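Local coordinates for protein PHOX (Pseudomonas fluorescens, PDB 4A9V) that hydrolyses phosphate monoesters as a beta-propeller alkaline phosphatase, using a cofactor built of iron and calcium ions, at residues Ala406-Asp411 with Gly417-Glu422; Ala327-Gly332 with Gln428-Arg433; Tyr94-Pro99 with Gly567-Ser572. All blocks are in the same frame, centred on the assembly; numbering follows the deposited sequence.

Contacts 1 and 2 are neighbours, their centres 14 Å apart, whereas that of contact 3 lies about 37 Å from the first and 40 Å from the second. Contact 2 is wholly apolar and buried, joining two strands of one continuous antiparallel array. Contact 1 is polar: within the loop between strands 398-402 and 428-434, a buried arginine stacks on a buried asparagine amide, while Gly409 and Glu422 at its margin are exposed. The two meet where Pro418 packs on Phe329 and Leu430 and its carbonyl probably accepts a hydrogen bond from Gln428. Contact 3, partly buried, ties helix 94-97 to a loop near the C-terminal end through a lysine and a proline-tyrosine pair.

Contact 1: residues Ala406-Asp411 with Gly417-Glu422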
loop_
_atom_site.group_PDB
_atom_site.type_symbol
_atom_site.label_atom_id
_atom_site.label_comp_id
_atom_site.label_asym_id
_atom_site.label_seq_id
_atom_site.Cartn_x
_atom_site.Cartn_y
_atom_site.Cartn_z
ATOM N N ALA A 406 -1.014 19.106 0.908
ATOM C CA ALA A 406 -1.546 20.407 1.265
ATOM C C ALA A 406 -0.451 21.360 1.759
ATOM O O ALA A 406 -0.659 22.575 1.788
ATOM C CB ALA A 406 -2.623 20.240 2.325
ATOM N N LYS A 407 0.695 20.810 2.163
ATOM C CA LYS A 407 1.757 21.651 2.704
ATOM C C LYS A 407 2.827 22.019 1.679
ATOM O O LYS A 407 3.750 22.762 1.991
ATOM C CB LYS A 407 2.417 20.979 3.910
ATOM C CG LYS A 407 1.505 20.767 5.108
ATOM C CD LYS A 407 2.213 19.932 6.165
ATOM C CE LYS A 407 1.564 20.062 7.533
ATOM N NZ LYS A 407 2.484 19.613 8.616
ATOM N N ARG A 408 2.689 21.556 0.441
ATOM C CA ARG A 408 3.634 21.969 -0.592
ATOM C C ARG A 408 3.639 23.493 -0.720
ATOM O O ARG A 408 2.585 24.129 -0.731
ATOM C CB ARG A 408 3.294 21.312 -1.927
ATOM C CG ARG A 408 4.213 21.684 -3.087
ATOM C CD ARG A 408 5.677 21.330 -2.861
ATOM N NE ARG A 408 5.863 19.909 -2.578
ATOM C CZ ARG A 408 7.042 19.326 -2.393
ATOM N NH1 ARG A 408 8.153 20.047 -2.362
ATOM N NH2 ARG A 408 7.103 18.018 -2.181
ATOM N N GLY A 409 4.834 24.072 -0.748
ATOM C CA GLY A 409 4.980 25.519 -0.759
ATOM C C GLY A 409 5.398 26.103 0.578
ATOM O O GLY A 409 5.897 27.222 0.635
ATOM N N GLU A 410 5.123 25.394 1.665
ATOM C CA GLU A 410 5.579 25.843 2.969
ATOM C C GLU A 410 7.101 25.765 3.026
ATOM O O GLU A 410 7.732 25.062 2.233
ATOM C CB GLU A 410 4.925 25.019 4.086
ATOM C CG GLU A 410 3.419 25.227 4.152
ATOM C CD GLU A 410 2.741 24.409 5.235
ATOM O OE1 GLU A 410 3.428 23.957 6.180
ATOM O OE2 GLU A 410 1.495 24.376 5.228
ATOM N N ASP A 411 7.692 26.555 3.911
ATOM C CA ASP A 411 9.134 26.548 4.069
ATOM C C ASP A 411 9.639 25.117 4.226
ATOM O O ASP A 411 9.157 24.365 5.076
ATOM C CB ASP A 411 9.536 27.385 5.284
ATOM C CG ASP A 411 9.587 28.868 4.978
ATOM O OD1 ASP A 411 9.159 29.270 3.874
ATOM O OD2 ASP A 411 9.926 29.649 5.893
ATOM N N GLY A 417 9.719 20.954 -10.030
ATOM C CA GLY A 417 9.972 19.605 -10.518
ATOM C C GLY A 417 8.712 18.760 -10.504
ATOM O O GLY A 417 7.668 19.191 -10.997
ATOM N N PRO A 418 8.782 17.576 -9.885
ATOM C CA PRO A 418 7.638 16.674 -9.897
ATOM C C PRO A 418 6.568 17.015 -8.858
ATOM O O PRO A 418 5.586 16.274 -8.734
ATOM C CB PRO A 418 8.273 15.317 -9.616
ATOM C CG PRO A 418 9.464 15.643 -8.767
ATOM C CD PRO A 418 9.990 16.926 -9.345
ATOM N N ASN A 419 6.767 18.125 -8.138
ATOM C CA ASN A 419 5.804 18.636 -7.155
ATOM C C ASN A 419 5.449 20.096 -7.501
ATOM O O ASN A 419 5.916 21.032 -6.848
ATOM C CB ASN A 419 6.369 18.521 -5.733
ATOM C CG ASN A 419 6.852 17.112 -5.409
ATOM O OD1 ASN A 419 6.053 16.207 -5.172
ATOM N ND2 ASN A 419 8.169 16.932 -5.357
ATOM N N PRO A 420 4.664 20.295 -8.578
ATOM C CA PRO A 420 4.616 21.599 -9.252
ATOM C C PRO A 420 3.597 22.609 -8.703
ATOM O O PRO A 420 3.490 23.705 -9.253
ATOM C CB PRO A 420 4.244 21.223 -10.681
ATOM C CG PRO A 420 3.407 19.998 -10.519
ATOM C CD PRO A 420 4.113 19.227 -9.430
ATOM N N ARG A 421 2.835 22.242 -7.673
ATOM C CA ARG A 421 1.764 23.108 -7.162
ATOM C C ARG A 421 1.825 23.236 -5.649
ATOM O O ARG A 421 1.793 22.236 -4.929
ATOM C CB ARG A 421 0.384 22.565 -7.555
ATOM C CG ARG A 421 0.125 22.565 -9.050
ATOM C CD ARG A 421 -1.236 21.991 -9.415
ATOM N NE ARG A 421 -1.351 20.596 -8.999
ATOM C CZ ARG A 421 -2.379 19.812 -9.287
ATOM N NH1 ARG A 421 -3.379 20.267 -10.026
ATOM N NH2 ARG A 421 -2.398 18.565 -8.851
ATOM N N GLU A 422 1.727 24.466 -5.160
ATOM C CA GLU A 422 1.510 24.693 -3.738
ATOM C C GLU A 422 0.152 24.133 -3.330
ATOM O O GLU A 422 -0.769 24.061 -4.141
ATOM C CB GLU A 422 1.555 26.189 -3.424
ATOM C CG GLU A 422 0.346 26.933 -3.969
ATOM C CD GLU A 422 0.237 28.370 -3.500
ATOM O OE1 GLU A 422 1.114 28.836 -2.742
ATOM O OE2 GLU A 422 -0.691 29.058 -3.978
#
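Arg408 lays its guanidinium flat over the side-chain amide of Asn419, the two planes only 8° apart although the side chains cross at about a right angle. Arg408 NH2 lies 3.4 Å from Asn419 CG, while Asn419 CB lies over the same guanidinium, offset from its centre, 3.5 Å from Arg408 CZ. The arginine reaches this place by leaving CG anti to the backbone N (chi1 179°) and then bending at chi2 and chi3. Both segments belong to the long irregular loop of the beta-propeller between strands 398-402 and 428-434; residues Lys407 to Glu410 form a type II beta turn, closed by the bond from Glu410 N to Lys407 O, with Gly409 in the position where a positive phi is needed. The polar atoms of the stacked pair have other partners: Arg408 NE forms a salt bridge with Asp384, whose backbone N donates to Asn419 OD1, and Arg408 NH1 and NH2 bond to the carbonyls of Pro414 and Arg382. At the base of the arginine, Arg408 CG lies 3.1 Å from Arg421 O. Alongside, the CA of Glu422 makes a CA-H...O contact with Arg408 O at 3.2 Å.

Contact 2: residues Ala327-Gly332 with Gln428-Arg433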
loop_
_atom_site.group_PDB
_atom_site.type_symbol
_atom_site.label_atom_id
_atom_site.label_comp_id
_atom_site.label_asym_id
_atom_site.label_seq_id
_atom_site.Cartn_x
_atom_site.Cartn_y
_atom_site.Cartn_z
ATOM N N ALA A 327 15.801 8.717 -3.760
ATOM C CA ALA A 327 15.757 9.521 -4.975
ATOM C C ALA A 327 15.977 11.007 -4.725
ATOM O O ALA A 327 15.415 11.590 -3.787
ATOM C CB ALA A 327 14.433 9.318 -5.696
ATOM N N ARG A 328 16.656 11.633 -5.686
ATOM C CA ARG A 328 16.629 13.078 -5.869
ATOM C C ARG A 328 16.140 13.365 -7.287
ATOM O O ARG A 328 16.465 12.633 -8.217
ATOM C CB ARG A 328 18.024 13.681 -5.647
ATOM C CG ARG A 328 18.032 15.202 -5.593
ATOM C CD ARG A 328 19.436 15.780 -5.543
ATOM N NE ARG A 328 20.133 15.430 -4.314
ATOM C CZ ARG A 328 21.431 15.632 -4.120
ATOM N NH1 ARG A 328 22.174 16.110 -5.105
ATOM N NH2 ARG A 328 22.001 15.288 -2.976
ATOM N N PHE A 329 15.265 14.352 -7.428
ATOM C CA PHE A 329 14.723 14.752 -8.722
ATOM C C PHE A 329 15.144 16.185 -8.983
ATOM O O PHE A 329 15.016 17.033 -8.090
ATOM C CB PHE A 329 13.195 14.699 -8.704
ATOM C CG PHE A 329 12.630 13.326 -8.455
ATOM C CD1 PHE A 329 12.428 12.877 -7.158
ATOM C CD2 PHE A 329 12.292 12.484 -9.503
ATOM C CE1 PHE A 329 11.953 11.604 -6.907
ATOM C CE2 PHE A 329 11.809 11.209 -9.250
ATOM C CZ PHE A 329 11.689 10.751 -7.952
ATOM N N ASP A 330 15.596 16.474 -10.199
ATOM C CA ASP A 330 15.929 17.841 -10.560
ATOM C C ASP A 330 14.685 18.676 -10.838
ATOM O O ASP A 330 13.558 18.230 -10.638
ATOM C CB ASP A 330 16.943 17.880 -11.719
ATOM C CG ASP A 330 16.337 17.574 -13.090
ATOM O OD1 ASP A 330 15.099 17.532 -13.256
ATOM O OD2 ASP A 330 17.142 17.446 -14.037
ATOM N N ALA A 331 14.904 19.950 -11.129
ATOM C CA ALA A 331 13.818 20.914 -11.261
ATOM C C ALA A 331 12.989 20.692 -12.519
ATOM O O ALA A 331 11.934 21.296 -12.678
ATOM C CB ALA A 331 14.375 22.329 -11.247
ATOM N N GLY A 332 13.528 19.927 -13.462
ATOM C CA GLY A 332 12.862 19.699 -14.728
ATOM C C GLY A 332 12.822 20.922 -15.619
ATOM O O GLY A 332 13.449 21.946 -15.336
ATOM N N GLN A 428 -0.800 13.795 -8.407
ATOM C CA GLN A 428 -0.200 13.628 -9.716
ATOM C C GLN A 428 0.445 12.240 -9.772
ATOM O O GLN A 428 0.597 11.578 -8.738
ATOM C CB GLN A 428 0.830 14.744 -10.007
ATOM C CG GLN A 428 2.033 14.790 -9.065
ATOM C CD GLN A 428 1.866 15.772 -7.914
ATOM O OE1 GLN A 428 0.765 16.230 -7.620
ATOM N NE2 GLN A 428 2.956 16.034 -7.203
ATOM N N ILE A 429 0.697 11.764 -10.989
ATOM C CA ILE A 429 1.394 10.494 -11.185
ATOM C C ILE A 429 2.726 10.761 -11.871
ATOM O O ILE A 429 2.789 11.346 -12.968
ATOM C CB ILE A 429 0.570 9.471 -11.991
ATOM C CG1 ILE A 429 -0.778 9.238 -11.305
ATOM C CG2 ILE A 429 1.360 8.176 -12.126
ATOM C CD1 ILE A 429 -1.687 8.266 -12.032
ATOM N N LEU A 430 3.786 10.352 -11.189
ATOM C CA LEU A 430 5.160 10.503 -11.615
ATOM C C LEU A 430 5.626 9.241 -12.342
ATOM O O LEU A 430 5.300 8.132 -11.926
ATOM C CB LEU A 430 6.003 10.730 -10.360
ATOM C CG LEU A 430 7.520 10.665 -10.460
ATOM C CD1 LEU A 430 8.072 11.776 -11.335
ATOM C CD2 LEU A 430 8.107 10.738 -9.064
ATOM N N ARG A 431 6.334 9.415 -13.454
ATOM C CA ARG A 431 6.926 8.314 -14.199
ATOM C C ARG A 431 8.425 8.518 -14.280
ATOM O O ARG A 431 8.886 9.645 -14.466
ATOM C CB ARG A 431 6.319 8.257 -15.609
ATOM C CG ARG A 431 7.034 7.326 -16.569
ATOM C CD ARG A 431 6.208 7.031 -17.809
ATOM N NE ARG A 431 5.855 8.245 -18.534
ATOM C CZ ARG A 431 4.940 8.300 -19.499
ATOM N NH1 ARG A 431 4.321 7.198 -19.897
ATOM N NH2 ARG A 431 4.634 9.465 -20.047
ATOM N N TRP A 432 9.189 7.429 -14.239
ATOM C CA TRP A 432 10.590 7.498 -14.628
ATOM C C TRP A 432 11.001 6.338 -15.483
ATOM O O TRP A 432 10.416 5.251 -15.449
ATOM C CB TRP A 432 11.551 7.679 -13.440
ATOM C CG TRP A 432 11.534 6.588 -12.400
ATOM C CD1 TRP A 432 12.347 5.463 -12.317
ATOM C CD2 TRP A 432 10.762 6.588 -11.164
ATOM N NE1 TRP A 432 12.117 4.784 -11.146
ATOM C CE2 TRP A 432 11.175 5.415 -10.408
ATOM C CE3 TRP A 432 9.827 7.439 -10.619
ATOM C CZ2 TRP A 432 10.648 5.128 -9.154
ATOM C CZ3 TRP A 432 9.285 7.134 -9.374
ATOM C CH2 TRP A 432 9.665 5.992 -8.671
ATOM N N ARG A 433 12.018 6.599 -16.292
ATOM C CA ARG A 433 12.644 5.613 -17.160
ATOM C C ARG A 433 14.115 5.488 -16.780
ATOM O O ARG A 433 14.900 6.433 -16.914
ATOM C CB ARG A 433 12.521 6.023 -18.619
ATOM C CG ARG A 433 13.133 5.008 -19.565
ATOM C CD ARG A 433 12.924 5.408 -21.004
ATOM N NE ARG A 433 13.455 4.401 -21.907
ATOM C CZ ARG A 433 13.355 4.458 -23.228
ATOM N NH1 ARG A 433 12.730 5.473 -23.805
ATOM N NH2 ARG A 433 13.829 3.466 -23.961
#
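Phe329 and Leu430 reach toward each other from opposite directions and meet through the far end of the ring and one methyl. Leu430 CD2 lies 3.7 Å from Phe329 CE2 and 3.8 Å from Phe329 CZ, an oblique approach to the phenyl ring. The backbones are well separated, the nearest CA atoms, of Phe329 and Trp432, being 10.2 Å apart, and the side chains bridge that distance. Phe329 holds CG anti to its carbonyl carbon (chi1 -62°), which directs the ring across to strand 428-434. In Leu430, CG lies anti to the backbone N (chi1 169°), and chi2 of 65° turns CD1 aside and leaves CD2 extended, anti to CA, pointing at the phenyl ring. Trp432 joins more loosely from two residues along: its CE3 comes to the edge of the phenyl ring, near the ring plane, 4.5 Å from Phe329 CE2. Within its own strand, the indole presents its edge to Leu430 CG, which lies in the ring plane; leucine and tryptophan both contribute to the apolar surface beside the phenyl ring. Just after Phe329 the strand ends in an Asx turn: Asp330 OD1 accepts a hydrogen bond from the backbone N of Gly332 at 2.9 Å, from above the carboxylate plane. Strands 322-329 and 428-434 are separated by 340-347 and 443-451 in a continuous antiparallel array; their facing each other is consistent with neighbouring blades of the beta-propeller. Leu430 also packs on Trp446 of strand 443-451 and on Leu402, while Trp432 lies on Val398 and Cys400 of strand 398-402.

Contact 3: residues Tyr94-Pro99 with Gly567-Ser572; sequences YRYLYP and GKPRSS. With EDO (1,2-ethanediol), chain J.
Lys568 meets mainly the Tyr96 carbonyl, Pro569 the face of the Tyr96 ring. The hydrogen bonds centre on the lysine ammonium. Lys568 NZ donates to Tyr96 O at 2.8 Å, in the carbonyl plane and on a lone pair. The side chain leaves with CG anti to its backbone N (chi1 178°) and bends at chi3 (-73°), which brings the amine to the carbonyl. Pro51 O accepts a further bond from NZ. 1,2-Ethanediol, probably from the crystallisation liquor, adds two more: Lys568 NZ donates to its O1 at 2.9 Å and to its O2 at 2.8 Å, and O2 in turn donates to Tyr98 O, just beyond helix 94-97. Four acceptors thus compete for three N-H groups, so at least one bond must be shared or they alternate.

The apolar part is a CH-pi contact. Pro569 CD stands 3.9 Å from the centroid of the Tyr96 ring, over one face, and Pro569 CG comes to 3.5 Å from Tyr96 CZ. Arg95 CG covers the opposite face over its centre, so the ring is sandwiched between aliphatic carbons, and its hydroxyl is held by Gly553 O. The methylenes of Lys568 slide past the tyrosine in the reverse direction, Lys568 CD lying 4.0 Å from Tyr96 CB. With a methionine in place of Lys568, the carbonyls of Tyr96 and Pro51 would probably lose their shared donor, leaving the loop tied to the helix mainly by the proline-tyrosine contact.

The contact thus joins the short helix to the loop leading into strand 572-578, almost 470 residues on. Its chemistry implies a division of labour: the lysine charge is probably spread over backbone carbonyls, with the diol perhaps standing where solvent would, while Pro569 covers one face of the tyrosine through carbon contacts.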
loop_
_atom_site.group_PDB
_atom_site.type_symbol
_atom_site.label_atom_id
_atom_site.label_comp_id
_atom_site.label_asym_id
_atom_site.label_seq_id
_atom_site.Cartn_x
_atom_site.Cartn_y
_atom_site.Cartn_z
ATOM N N TYR A 94 -13.534 1.345 14.529
ATOM C CA TYR A 94 -14.077 1.076 15.855
ATOM C C TYR A 94 -15.608 1.194 15.895
ATOM O O TYR A 94 -16.260 0.502 16.670
ATOM C CB TYR A 94 -13.458 2.006 16.902
ATOM C CG TYR A 94 -11.974 1.796 17.163
ATOM C CD1 TYR A 94 -11.344 0.594 16.876
ATOM C CD2 TYR A 94 -11.220 2.789 17.763
ATOM C CE1 TYR A 94 -10.012 0.387 17.195
ATOM C CE2 TYR A 94 -9.893 2.584 18.103
ATOM C CZ TYR A 94 -9.311 1.362 17.861
ATOM O OH TYR A 94 -7.985 1.126 18.157
ATOM N N ARG A 95 -16.182 2.071 15.073
ATOM C CA ARG A 95 -17.636 2.217 15.066
ATOM C C ARG A 95 -18.360 0.932 14.701
ATOM O O ARG A 95 -19.516 0.746 15.084
ATOM C CB ARG A 95 -18.086 3.371 14.166
ATOM C CG ARG A 95 -17.993 3.108 12.678
ATOM C CD ARG A 95 -18.320 4.356 11.869
ATOM N NE ARG A 95 -19.695 4.797 12.093
ATOM C CZ ARG A 95 -20.070 6.069 12.194
ATOM N NH1 ARG A 95 -19.196 7.041 11.971
ATOM N NH2 ARG A 95 -21.350 6.366 12.343
ATOM N N TYR A 96 -17.681 0.053 13.967
ATOM C CA TYR A 96 -18.253 -1.221 13.541
ATOM C C TYR A 96 -17.646 -2.419 14.272
ATOM O O TYR A 96 -18.263 -3.477 14.336
ATOM C CB TYR A 96 -18.124 -1.396 12.025
ATOM C CG TYR A 96 -18.744 -0.269 11.236
ATOM C CD1 TYR A 96 -20.063 0.100 11.438
ATOM C CD2 TYR A 96 -18.020 0.407 10.265
ATOM C CE1 TYR A 96 -20.632 1.131 10.722
ATOM C CE2 TYR A 96 -18.588 1.428 9.528
ATOM C CZ TYR A 96 -19.889 1.801 9.780
ATOM O OH TYR A 96 -20.470 2.845 9.100
ATOM N N LEU A 97 -16.431 -2.286 14.785
ATOM C CA LEU A 97 -15.712 -3.431 15.327
ATOM C C LEU A 97 -16.328 -3.912 16.645
ATOM O O LEU A 97 -16.413 -5.112 16.897
ATOM C CB LEU A 97 -14.236 -3.082 15.531
ATOM C CG LEU A 97 -13.369 -4.207 16.103
ATOM C CD1 LEU A 97 -13.374 -5.429 15.193
ATOM C CD2 LEU A 97 -11.950 -3.718 16.345
ATOM N N TYR A 98 -16.671 -2.959 17.510
ATOM C CA TYR A 98 -17.146 -3.248 18.862
ATOM C C TYR A 98 -18.642 -2.948 18.949
ATOM O O TYR A 98 -19.112 -2.001 18.327
ATOM C CB TYR A 98 -16.412 -2.371 19.882
ATOM C CG TYR A 98 -14.904 -2.450 19.799
ATOM C CD1 TYR A 98 -14.231 -3.643 20.035
ATOM C CD2 TYR A 98 -14.154 -1.324 19.494
ATOM C CE1 TYR A 98 -12.847 -3.696 20.032
ATOM C CE2 TYR A 98 -12.771 -1.355 19.512
ATOM C CZ TYR A 98 -12.122 -2.546 19.749
ATOM O OH TYR A 98 -10.740 -2.559 19.701
ATOM N N PRO A 99 -19.358 -3.626 19.857
ATOM C CA PRO A 99 -20.775 -3.276 20.017
ATOM C C PRO A 99 -20.956 -1.841 20.493
ATOM O O PRO A 99 -21.917 -1.178 20.106
ATOM C CB PRO A 99 -21.281 -4.259 21.078
ATOM C CG PRO A 99 -20.258 -5.330 21.167
ATOM C CD PRO A 99 -18.950 -4.744 20.722
ATOM N N GLY A 567 -28.002 -2.040 8.122
ATOM C CA GLY A 567 -26.910 -2.995 8.091
ATOM C C GLY A 567 -25.545 -2.402 8.392
ATOM O O GLY A 567 -25.372 -1.188 8.519
ATOM N N LYS A 568 -24.586 -3.298 8.562
ATOM C CA LYS A 568 -23.205 -2.948 8.840
ATOM C C LYS A 568 -22.386 -3.125 7.558
ATOM O O LYS A 568 -22.375 -4.206 6.966
ATOM C CB LYS A 568 -22.658 -3.862 9.942
ATOM C CG LYS A 568 -21.200 -3.613 10.278
ATOM C CD LYS A 568 -20.787 -4.314 11.559
ATOM C CE LYS A 568 -21.364 -3.626 12.784
ATOM N NZ LYS A 568 -20.914 -4.262 14.051
ATOM N N PRO A 569 -21.761 -2.044 7.067
ATOM C CA PRO A 569 -20.919 -2.171 5.880
ATOM C C PRO A 569 -19.641 -2.947 6.176
ATOM O O PRO A 569 -19.155 -2.936 7.305
ATOM C CB PRO A 569 -20.600 -0.718 5.528
ATOM C CG PRO A 569 -20.599 -0.024 6.848
ATOM C CD PRO A 569 -21.633 -0.717 7.697
ATOM N N ARG A 570 -19.153 -3.679 5.179
ATOM C CA ARG A 570 -17.978 -4.532 5.349
ATOM C C ARG A 570 -17.019 -4.332 4.182
ATOM O O ARG A 570 -17.387 -4.536 3.029
ATOM C CB ARG A 570 -18.387 -6.004 5.426
ATOM C CG ARG A 570 -19.311 -6.316 6.592
ATOM C CD ARG A 570 -20.001 -7.655 6.417
ATOM N NE ARG A 570 -19.069 -8.772 6.535
ATOM C CZ ARG A 570 -19.417 -10.039 6.362
ATOM N NH1 ARG A 570 -20.654 -10.334 5.980
ATOM N NH2 ARG A 570 -18.526 -11.003 6.538
ATOM N N SER A 571 -15.767 -4.007 4.494
ATOM C CA SER A 571 -14.703 -4.009 3.495
ATOM C C SER A 571 -14.705 -5.343 2.774
ATOM O O SER A 571 -14.852 -6.399 3.401
ATOM C CB SER A 571 -13.343 -3.797 4.162
ATOM O OG SER A 571 -13.235 -2.502 4.724
ATOM N N SER A 572 -14.562 -5.287 1.456
ATOM C CA SER A 572 -14.687 -6.472 0.628
ATOM C C SER A 572 -13.686 -6.451 -0.506
ATOM O O SER A 572 -13.303 -5.382 -0.993
ATOM C CB SER A 572 -16.097 -6.567 0.047
ATOM O OG SER A 572 -17.077 -6.637 1.067
HETATM C C1 EDO J . -23.153 -1.739 16.179
HETATM O O1 EDO J . -23.156 -2.919 15.366
HETATM C C2 EDO J . -21.715 -1.309 16.470
HETATM O O2 EDO J . -20.826 -2.400 16.180
#